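APL1 (Anopheles gambiae, PDB 3O6N) is a leucine-rich repeat protein that probably pairs with the related protein LRIM1 in a heterodimer regulating complement-like immunity in the mosquito. Local coordinates at residues A[276-281]-A[297-302]; A[321-326]-A[342-347]; A[80-85]-A[102-107]. One frame throughout, in Å; residues are numbered along the deposited sequence.

Contact 1: residues A[276-281]-A[297-302]; sequences RLYISN and LKVLDL
L277 and D301 carry the backbone pairing between 276-281 and 297-302, whose strands 276-278 and 299-301 run parallel, 3° apart, with axes 4.9 Å from each other. L277 N donates to V299 O at 3.0 Å, D301 N returns a bond to L277 O, and I279 N reaches D301 O at 2.8 Å beyond the end of the strand. L277 O also receives a CA-H...O contact from L300 CA.

Apolar contacts divide between two faces. On the buried one, L277 and L300 lie side by side; CG stands anti to the backbone N in both, which sends the two chains the same way and brings L277 CD2 to 3.8 Å from L300 CD1. L297 CD1 packs against L277 CB, and I279 CD1 lies 4.1 Å from L302 CD2. On the other face, V299 CG1 touches Y278 CE1, and Y278 CD1 is 3.8 Å from D301 CB, with ring and carboxylate planes 78° apart. R276 CG rests on V299 CB at 4.0 Å before the arginine chain bends at chi3 and leads away to a salt bridge with E252.

Polar side chains meet through a water, which donates to D301 OD2 at 2.8 Å and is also hydrogen-bonded to S280 OG, so it bridges the segments. S280 OG further accepts from N281 ND2, and D301 OD1 is hydrogen-bonded to S303 OG.

Inward leucines stacked from one parallel strand to the next, L277 on L300 with L297 and L302 beside them, are the signature of a leucine-rich repeat solenoid, whose outward positions are variable.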
# COMPACT_ATOMS: atom_id res chain seq x y z
N ARG A 276 -4.78 13.91 8.52
CA ARG A 276 -5.81 13.36 7.64
C ARG A 276 -6.40 12.06 8.20
O ARG A 276 -5.68 11.08 8.43
CB ARG A 276 -5.26 13.15 6.22
CG ARG A 276 -4.65 14.42 5.62
CD ARG A 276 -4.14 14.21 4.19
NE ARG A 276 -3.04 13.25 4.12
CZ ARG A 276 -1.76 13.55 4.29
NH1 ARG A 276 -1.39 14.80 4.56
NH2 ARG A 276 -0.83 12.60 4.20
N LEU A 277 -7.71 12.06 8.41
CA LEU A 277 -8.41 10.93 8.99
C LEU A 277 -9.60 10.57 8.12
O LEU A 277 -10.58 11.32 8.07
CB LEU A 277 -8.87 11.28 10.41
CG LEU A 277 -9.70 10.27 11.20
CD1 LEU A 277 -8.97 8.94 11.34
CD2 LEU A 277 -10.05 10.82 12.59
N TYR A 278 -9.51 9.44 7.44
CA TYR A 278 -10.59 9.00 6.55
C TYR A 278 -11.37 7.87 7.19
O TYR A 278 -10.80 6.86 7.59
CB TYR A 278 -10.02 8.57 5.19
CG TYR A 278 -9.19 9.63 4.50
CD1 TYR A 278 -9.79 10.64 3.75
CD2 TYR A 278 -7.80 9.61 4.59
CE1 TYR A 278 -9.02 11.61 3.11
CE2 TYR A 278 -7.03 10.57 3.95
CZ TYR A 278 -7.64 11.56 3.22
OH TYR A 278 -6.87 12.51 2.59
N ILE A 279 -12.68 8.06 7.32
CA ILE A 279 -13.54 7.05 7.93
C ILE A 279 -14.85 6.89 7.15
O ILE A 279 -15.90 6.64 7.74
CB ILE A 279 -13.88 7.42 9.41
CG1 ILE A 279 -12.77 8.29 10.02
CG2 ILE A 279 -14.09 6.16 10.24
CD1 ILE A 279 -12.93 8.53 11.51
N SER A 280 -14.80 7.04 5.84
CA SER A 280 -16.03 6.95 5.05
C SER A 280 -16.48 5.50 4.98
O SER A 280 -15.69 4.58 5.20
CB SER A 280 -15.83 7.51 3.64
OG SER A 280 -15.21 6.54 2.80
N ASN A 281 -17.76 5.30 4.68
CA ASN A 281 -18.26 3.96 4.39
C ASN A 281 -18.01 2.96 5.51
O ASN A 281 -17.60 1.82 5.28
CB ASN A 281 -17.66 3.46 3.06
CG ASN A 281 -18.18 4.23 1.85
OD1 ASN A 281 -19.21 3.87 1.27
ND2 ASN A 281 -17.48 5.29 1.48
N LEU A 297 -5.61 18.30 13.10
CA LEU A 297 -6.42 17.68 12.05
C LEU A 297 -6.86 18.68 10.98
O LEU A 297 -7.34 19.77 11.30
CB LEU A 297 -7.63 16.95 12.64
CG LEU A 297 -8.26 15.88 11.75
CD1 LEU A 297 -7.27 14.74 11.49
CD2 LEU A 297 -9.56 15.35 12.35
N LYS A 298 -6.70 18.30 9.72
CA LYS A 298 -7.04 19.15 8.58
C LYS A 298 -8.14 18.53 7.72
O LYS A 298 -8.97 19.25 7.15
CB LYS A 298 -5.81 19.39 7.70
CG LYS A 298 -4.67 20.12 8.38
CD LYS A 298 -5.11 21.48 8.90
CE LYS A 298 -3.95 22.23 9.54
NZ LYS A 298 -4.38 23.50 10.20
N VAL A 299 -8.14 17.21 7.61
CA VAL A 299 -9.10 16.52 6.74
C VAL A 299 -9.82 15.43 7.52
O VAL A 299 -9.20 14.60 8.17
CB VAL A 299 -8.41 15.90 5.50
CG1 VAL A 299 -9.42 15.12 4.66
CG2 VAL A 299 -7.72 16.97 4.66
N LEU A 300 -11.15 15.46 7.47
CA LEU A 300 -11.96 14.47 8.16
C LEU A 300 -13.07 14.00 7.23
O LEU A 300 -13.95 14.78 6.86
CB LEU A 300 -12.55 15.05 9.46
CG LEU A 300 -13.37 14.11 10.35
CD1 LEU A 300 -12.59 12.85 10.71
CD2 LEU A 300 -13.84 14.83 11.61
N ASP A 301 -13.01 12.74 6.85
CA ASP A 301 -14.01 12.18 5.95
C ASP A 301 -14.93 11.25 6.72
O ASP A 301 -14.53 10.16 7.13
CB ASP A 301 -13.33 11.42 4.80
CG ASP A 301 -14.32 10.99 3.74
OD1 ASP A 301 -15.54 11.10 3.98
OD2 ASP A 301 -13.86 10.52 2.67
N LEU A 302 -16.17 11.69 6.91
CA LEU A 302 -17.17 10.90 7.61
C LEU A 302 -18.33 10.53 6.69
O LEU A 302 -19.40 10.14 7.16
CB LEU A 302 -17.72 11.69 8.81
CG LEU A 302 -16.71 12.13 9.86
CD1 LEU A 302 -17.31 13.18 10.78
CD2 LEU A 302 -16.20 10.93 10.65
O HOH W 1 -12.75 8.03 3.11

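Contact 2: residues A[321-326]-A[342-347]. With NAG (2-acetamido-2-deoxy-beta-D-glucopyranose), chain D.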
# COMPACT_ATOMS: atom_id res chain seq x y z
N GLU A 321 -9.84 21.96 7.41
CA GLU A 321 -9.85 22.58 6.10
C GLU A 321 -10.83 21.83 5.20
O GLU A 321 -11.48 22.44 4.36
CB GLU A 321 -8.45 22.59 5.49
CG GLU A 321 -7.48 23.51 6.22
CD GLU A 321 -6.05 23.39 5.71
OE1 GLU A 321 -5.84 22.72 4.68
OE2 GLU A 321 -5.14 23.97 6.35
N ASN A 322 -10.92 20.52 5.40
CA ASN A 322 -11.84 19.69 4.62
C ASN A 322 -12.70 18.81 5.52
O ASN A 322 -12.17 18.04 6.32
CB ASN A 322 -11.08 18.78 3.64
CG ASN A 322 -10.19 19.55 2.69
OD1 ASN A 322 -9.47 20.46 3.09
ND2 ASN A 322 -10.23 19.17 1.42
N LEU A 323 -14.02 18.91 5.38
CA LEU A 323 -14.92 18.07 6.16
C LEU A 323 -15.98 17.48 5.24
O LEU A 323 -16.68 18.20 4.54
CB LEU A 323 -15.59 18.89 7.27
CG LEU A 323 -16.67 18.19 8.10
CD1 LEU A 323 -16.07 16.98 8.81
CD2 LEU A 323 -17.28 19.16 9.11
N TYR A 324 -16.10 16.15 5.25
CA TYR A 324 -17.07 15.50 4.38
C TYR A 324 -18.15 14.81 5.20
O TYR A 324 -17.88 13.84 5.89
CB TYR A 324 -16.38 14.50 3.46
CG TYR A 324 -15.22 15.12 2.71
CD1 TYR A 324 -15.42 16.18 1.83
CD2 TYR A 324 -13.92 14.64 2.88
CE1 TYR A 324 -14.36 16.75 1.15
CE2 TYR A 324 -12.86 15.21 2.20
CZ TYR A 324 -13.09 16.26 1.34
OH TYR A 324 -12.04 16.83 0.65
N LEU A 325 -19.38 15.34 5.11
CA LEU A 325 -20.49 14.82 5.91
C LEU A 325 -21.58 14.20 5.05
O LEU A 325 -22.55 13.65 5.57
CB LEU A 325 -21.10 15.94 6.76
CG LEU A 325 -20.17 16.58 7.79
CD1 LEU A 325 -20.85 17.75 8.49
CD2 LEU A 325 -19.71 15.53 8.79
N ASP A 326 -21.43 14.29 3.73
CA ASP A 326 -22.47 13.82 2.82
C ASP A 326 -22.81 12.35 3.06
O ASP A 326 -21.98 11.57 3.53
CB ASP A 326 -22.05 14.04 1.35
CG ASP A 326 -20.83 13.20 0.97
OD1 ASP A 326 -19.70 13.66 1.22
OD2 ASP A 326 -21.02 12.10 0.43
N LYS A 342 -12.47 24.94 3.96
CA LYS A 342 -12.32 25.33 2.56
C LYS A 342 -13.10 24.40 1.64
O LYS A 342 -13.44 24.76 0.52
CB LYS A 342 -10.84 25.33 2.16
CG LYS A 342 -9.99 26.35 2.89
CD LYS A 342 -10.51 27.76 2.67
CE LYS A 342 -9.66 28.79 3.39
NZ LYS A 342 -10.16 30.18 3.18
N ASN A 343 -13.38 23.19 2.12
CA ASN A 343 -14.14 22.21 1.36
C ASN A 343 -15.08 21.45 2.30
O ASN A 343 -14.63 20.77 3.22
CB ASN A 343 -13.20 21.24 0.65
CG ASN A 343 -13.88 20.46 -0.46
OD1 ASN A 343 -15.09 20.21 -0.42
ND2 ASN A 343 -13.10 20.07 -1.47
N LEU A 344 -16.38 21.57 2.06
CA LEU A 344 -17.40 20.96 2.91
C LEU A 344 -18.46 20.27 2.07
O LEU A 344 -18.99 20.86 1.14
CB LEU A 344 -18.04 22.04 3.79
CG LEU A 344 -19.19 21.66 4.73
CD1 LEU A 344 -18.71 20.67 5.80
CD2 LEU A 344 -19.78 22.91 5.37
N THR A 345 -18.77 19.01 2.38
CA THR A 345 -19.88 18.32 1.72
C THR A 345 -21.02 18.08 2.71
O THR A 345 -20.78 17.73 3.87
CB THR A 345 -19.47 17.00 1.05
OG1 THR A 345 -18.96 16.09 2.03
CG2 THR A 345 -18.42 17.25 -0.03
N LEU A 346 -22.25 18.27 2.25
CA LEU A 346 -23.42 18.32 3.14
C LEU A 346 -24.64 17.58 2.60
O LEU A 346 -25.63 17.40 3.32
CB LEU A 346 -23.81 19.77 3.40
CG LEU A 346 -22.76 20.66 4.06
CD1 LEU A 346 -23.21 22.13 4.02
CD2 LEU A 346 -22.50 20.21 5.49
N SER A 347 -24.59 17.17 1.34
CA SER A 347 -25.78 16.63 0.69
C SER A 347 -26.13 15.23 1.19
O SER A 347 -25.33 14.56 1.85
CB SER A 347 -25.64 16.65 -0.84
OG SER A 347 -24.73 15.66 -1.30
C1 NAG D . -13.83 19.14 -2.31
C2 NAG D . -13.12 19.25 -3.66
C3 NAG D . -13.57 18.16 -4.64
C4 NAG D . -13.60 16.79 -3.97
C5 NAG D . -14.36 16.86 -2.65
C6 NAG D . -14.34 15.50 -1.95
C7 NAG D . -12.41 21.44 -4.41
C8 NAG D . -12.83 22.80 -4.89
N2 NAG D . -13.38 20.55 -4.25
O3 NAG D . -12.67 18.11 -5.73
O4 NAG D . -14.22 15.86 -4.83
O5 NAG D . -13.79 17.83 -1.80
O6 NAG D . -15.64 14.95 -1.94
O7 NAG D . -11.23 21.20 -4.19
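Y324 and T345 meet on the face of the strands that carries the glycan. From CB outward, the tyrosine side chain first runs past the threonine and then reaches the sugar. Its CB lies 3.4 Å from T345 OG1, and that hydroxyl sits at the ring edge, in the ring plane. Next comes CD1, which is also touched by the methyl T345 CG2 at 3.7 Å. Farther out, CE1 has N343 OD1 at its edge and meets the sugar through its ring oxygen O5, oblique to the tyrosine ring, with C6 close by. At the tip, Y324 OH donates a hydrogen bond to NAG O5 at 3.2 Å. With CG anti to the carbonyl carbon (chi1 -52°), the ring is directed along the face to N343, whose ND2 is joined covalently to NAG C1; the tyrosine bond is consistent with restraining this first sugar of an N-linked glycan.

T345 OG1 also donates to D326 OD1 at 2.7 Å, on that oxygen's anti lone pair. The same hydroxyl accepts a weak bond from L325 N, whose main acceptor is T345 O.

Backbone bonds tie the parallel strands together. E321 O accepts from both K342 N (2.7 Å) and N343 N (3.0 Å), L323 N donates to N343 O, and T345 N to L323 O. On the reverse face L344 CD1 packs against L323 CB at 3.9 Å, the two leucines pointing the same way.

Strand 322-324 is flanked across its other edge by strand 299-301, with Y324 against D301 and L323 against L300. Strand 343-345 is the last of the parallel series; beyond it D370 binds L346 N and S347 OG, and L385 of strand 385-388 packs on L346.

Contact 3: residues A[80-85]-A[102-107]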
# COMPACT_ATOMS: atom_id res chain seq x y z
N GLN A 80 9.24 -12.10 -21.18
CA GLN A 80 8.35 -13.24 -21.39
C GLN A 80 8.95 -14.55 -20.88
O GLN A 80 8.79 -15.60 -21.49
CB GLN A 80 7.94 -13.33 -22.86
CG GLN A 80 7.26 -12.06 -23.36
CD GLN A 80 6.84 -12.13 -24.81
OE1 GLN A 80 6.16 -13.06 -25.23
NE2 GLN A 80 7.24 -11.13 -25.59
N ILE A 81 9.64 -14.48 -19.74
CA ILE A 81 10.27 -15.65 -19.14
C ILE A 81 9.24 -16.51 -18.42
O ILE A 81 8.48 -16.01 -17.59
CB ILE A 81 11.34 -15.23 -18.10
CG1 ILE A 81 12.36 -14.29 -18.74
CG2 ILE A 81 12.03 -16.47 -17.50
CD1 ILE A 81 13.44 -13.83 -17.79
N GLU A 82 9.22 -17.80 -18.74
CA GLU A 82 8.31 -18.73 -18.08
C GLU A 82 9.04 -19.65 -17.11
O GLU A 82 8.46 -20.13 -16.14
CB GLU A 82 7.57 -19.57 -19.12
CG GLU A 82 6.71 -18.76 -20.05
CD GLU A 82 6.06 -19.60 -21.12
OE1 GLU A 82 5.48 -20.66 -20.78
OE2 GLU A 82 6.13 -19.21 -22.30
N GLU A 83 10.32 -19.90 -17.38
CA GLU A 83 11.12 -20.77 -16.52
C GLU A 83 12.56 -20.28 -16.42
O GLU A 83 13.09 -19.68 -17.36
CB GLU A 83 11.08 -22.21 -17.04
CG GLU A 83 11.93 -23.18 -16.22
CD GLU A 83 11.81 -24.62 -16.70
OE1 GLU A 83 10.78 -24.95 -17.32
OE2 GLU A 83 12.75 -25.41 -16.45
N ILE A 84 13.18 -20.55 -15.28
CA ILE A 84 14.57 -20.20 -15.05
C ILE A 84 15.39 -21.48 -15.00
O ILE A 84 15.09 -22.36 -14.20
CB ILE A 84 14.74 -19.48 -13.70
CG1 ILE A 84 13.96 -18.17 -13.67
CG2 ILE A 84 16.22 -19.25 -13.40
CD1 ILE A 84 13.95 -17.51 -12.30
N ASP A 85 16.42 -21.59 -15.83
CA ASP A 85 17.29 -22.77 -15.78
C ASP A 85 17.85 -22.92 -14.38
O ASP A 85 18.22 -21.94 -13.74
CB ASP A 85 18.43 -22.66 -16.79
CG ASP A 85 19.28 -23.92 -16.83
OD1 ASP A 85 18.90 -24.86 -17.56
OD2 ASP A 85 20.32 -23.97 -16.14
N PHE A 102 7.33 -8.69 -14.42
CA PHE A 102 6.57 -8.66 -15.67
C PHE A 102 6.94 -9.82 -16.58
O PHE A 102 7.18 -9.65 -17.78
CB PHE A 102 6.77 -7.31 -16.35
CG PHE A 102 6.68 -6.14 -15.39
CD1 PHE A 102 5.46 -5.67 -14.96
CD2 PHE A 102 7.84 -5.55 -14.90
CE1 PHE A 102 5.38 -4.61 -14.07
CE2 PHE A 102 7.77 -4.50 -14.01
CZ PHE A 102 6.53 -4.02 -13.59
N ASN A 103 6.98 -11.01 -16.00
CA ASN A 103 7.18 -12.24 -16.76
C ASN A 103 6.05 -13.22 -16.48
O ASN A 103 4.95 -12.81 -16.13
CB ASN A 103 8.55 -12.84 -16.47
CG ASN A 103 9.68 -12.01 -17.05
OD1 ASN A 103 9.78 -11.85 -18.27
ND2 ASN A 103 10.54 -11.48 -16.19
N ALA A 104 6.32 -14.51 -16.66
CA ALA A 104 5.33 -15.53 -16.36
C ALA A 104 5.98 -16.69 -15.60
O ALA A 104 5.69 -17.86 -15.85
CB ALA A 104 4.66 -16.03 -17.64
N ILE A 105 6.84 -16.34 -14.65
CA ILE A 105 7.64 -17.34 -13.93
C ILE A 105 6.78 -18.07 -12.92
O ILE A 105 6.16 -17.45 -12.06
CB ILE A 105 8.84 -16.70 -13.24
CG1 ILE A 105 9.75 -16.04 -14.28
CG2 ILE A 105 9.61 -17.74 -12.42
CD1 ILE A 105 10.74 -15.05 -13.70
N ARG A 106 6.74 -19.39 -13.02
CA ARG A 106 5.84 -20.20 -12.20
C ARG A 106 6.47 -20.65 -10.89
O ARG A 106 5.76 -20.87 -9.90
CB ARG A 106 5.36 -21.42 -12.99
CG ARG A 106 4.72 -21.08 -14.33
CD ARG A 106 3.93 -22.26 -14.89
NE ARG A 106 2.80 -22.60 -14.03
CZ ARG A 106 1.62 -21.98 -14.07
NH1 ARG A 106 1.43 -20.99 -14.92
NH2 ARG A 106 0.64 -22.35 -13.26
N TYR A 107 7.79 -20.81 -10.87
CA TYR A 107 8.46 -21.20 -9.64
C TYR A 107 9.92 -20.77 -9.61
O TYR A 107 10.54 -20.54 -10.66
CB TYR A 107 8.36 -22.71 -9.43
CG TYR A 107 9.20 -23.51 -10.39
CD1 TYR A 107 10.46 -23.98 -10.03
CD2 TYR A 107 8.74 -23.80 -11.66
CE1 TYR A 107 11.23 -24.71 -10.91
CE2 TYR A 107 9.50 -24.54 -12.55
CZ TYR A 107 10.75 -24.99 -12.17
OH TYR A 107 11.52 -25.71 -13.05
O HOH W 2 6.75 -10.51 -20.37
O HOH W 3 8.62 -21.62 -13.98
O HOH W 4 11.46 -21.52 -13.07
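Segments 80-85 and 102-107 run in roughly the same direction, 27° apart end to end, and one direct backbone bond joins them, from A104 N to I81 O at 2.8 Å. Further along, water takes over the bridging: one molecule donates to E82 O and accepts from R106 N, and another accepts from I84 N while donating to Y107 O at 2.8 Å.

N103 supplies the polar side-chain link. Its CG stands anti to the carbonyl carbon (chi1 -70°), a rotamer that brings OD1 to I81 N, which donates to it at 3.0 Å in a nearly straight bond (175° at the hydrogen), though the donor stands above the amide carbonyl plane. L79 N shares this oxygen, and ND2 donates to M100 O and L76 O, so the amide is gripped at both ends. Next to it, I81 and I105 point the same way, CG2 of the first 4.0 Å from CG1 of the second, and I84 CD1 extends the apolar row to I105 CD1. The water at Y107 O also lies over the face of the Y107 ring.

An asparagine bonding backbone groups of the preceding turn, beside stacked inward aliphatics, is characteristic of the asparagine ladder that follows the strands in leucine-rich repeat proteins.

Along the chain contact 3 comes first, then contact 1, then contact 2. The latter two are neighbours, with centres 10 Å apart: strands 299-301 and 322-324 lie side by side in the parallel series, and K298 O probably accepts hydrogen bonds from both E321 N and N322 N, so four successive strands, 276-278 to 343-345, form one continuous run toward the C-terminal end. Contact 3 lies on the opposite side of the chain's centre, about 43 Å from contact 1 and 49 Å from contact 2 between centres. In early turns of the elongated solenoid, it joins segment 80-85, which includes strand 83-84, to the loop that follows strand 97-99.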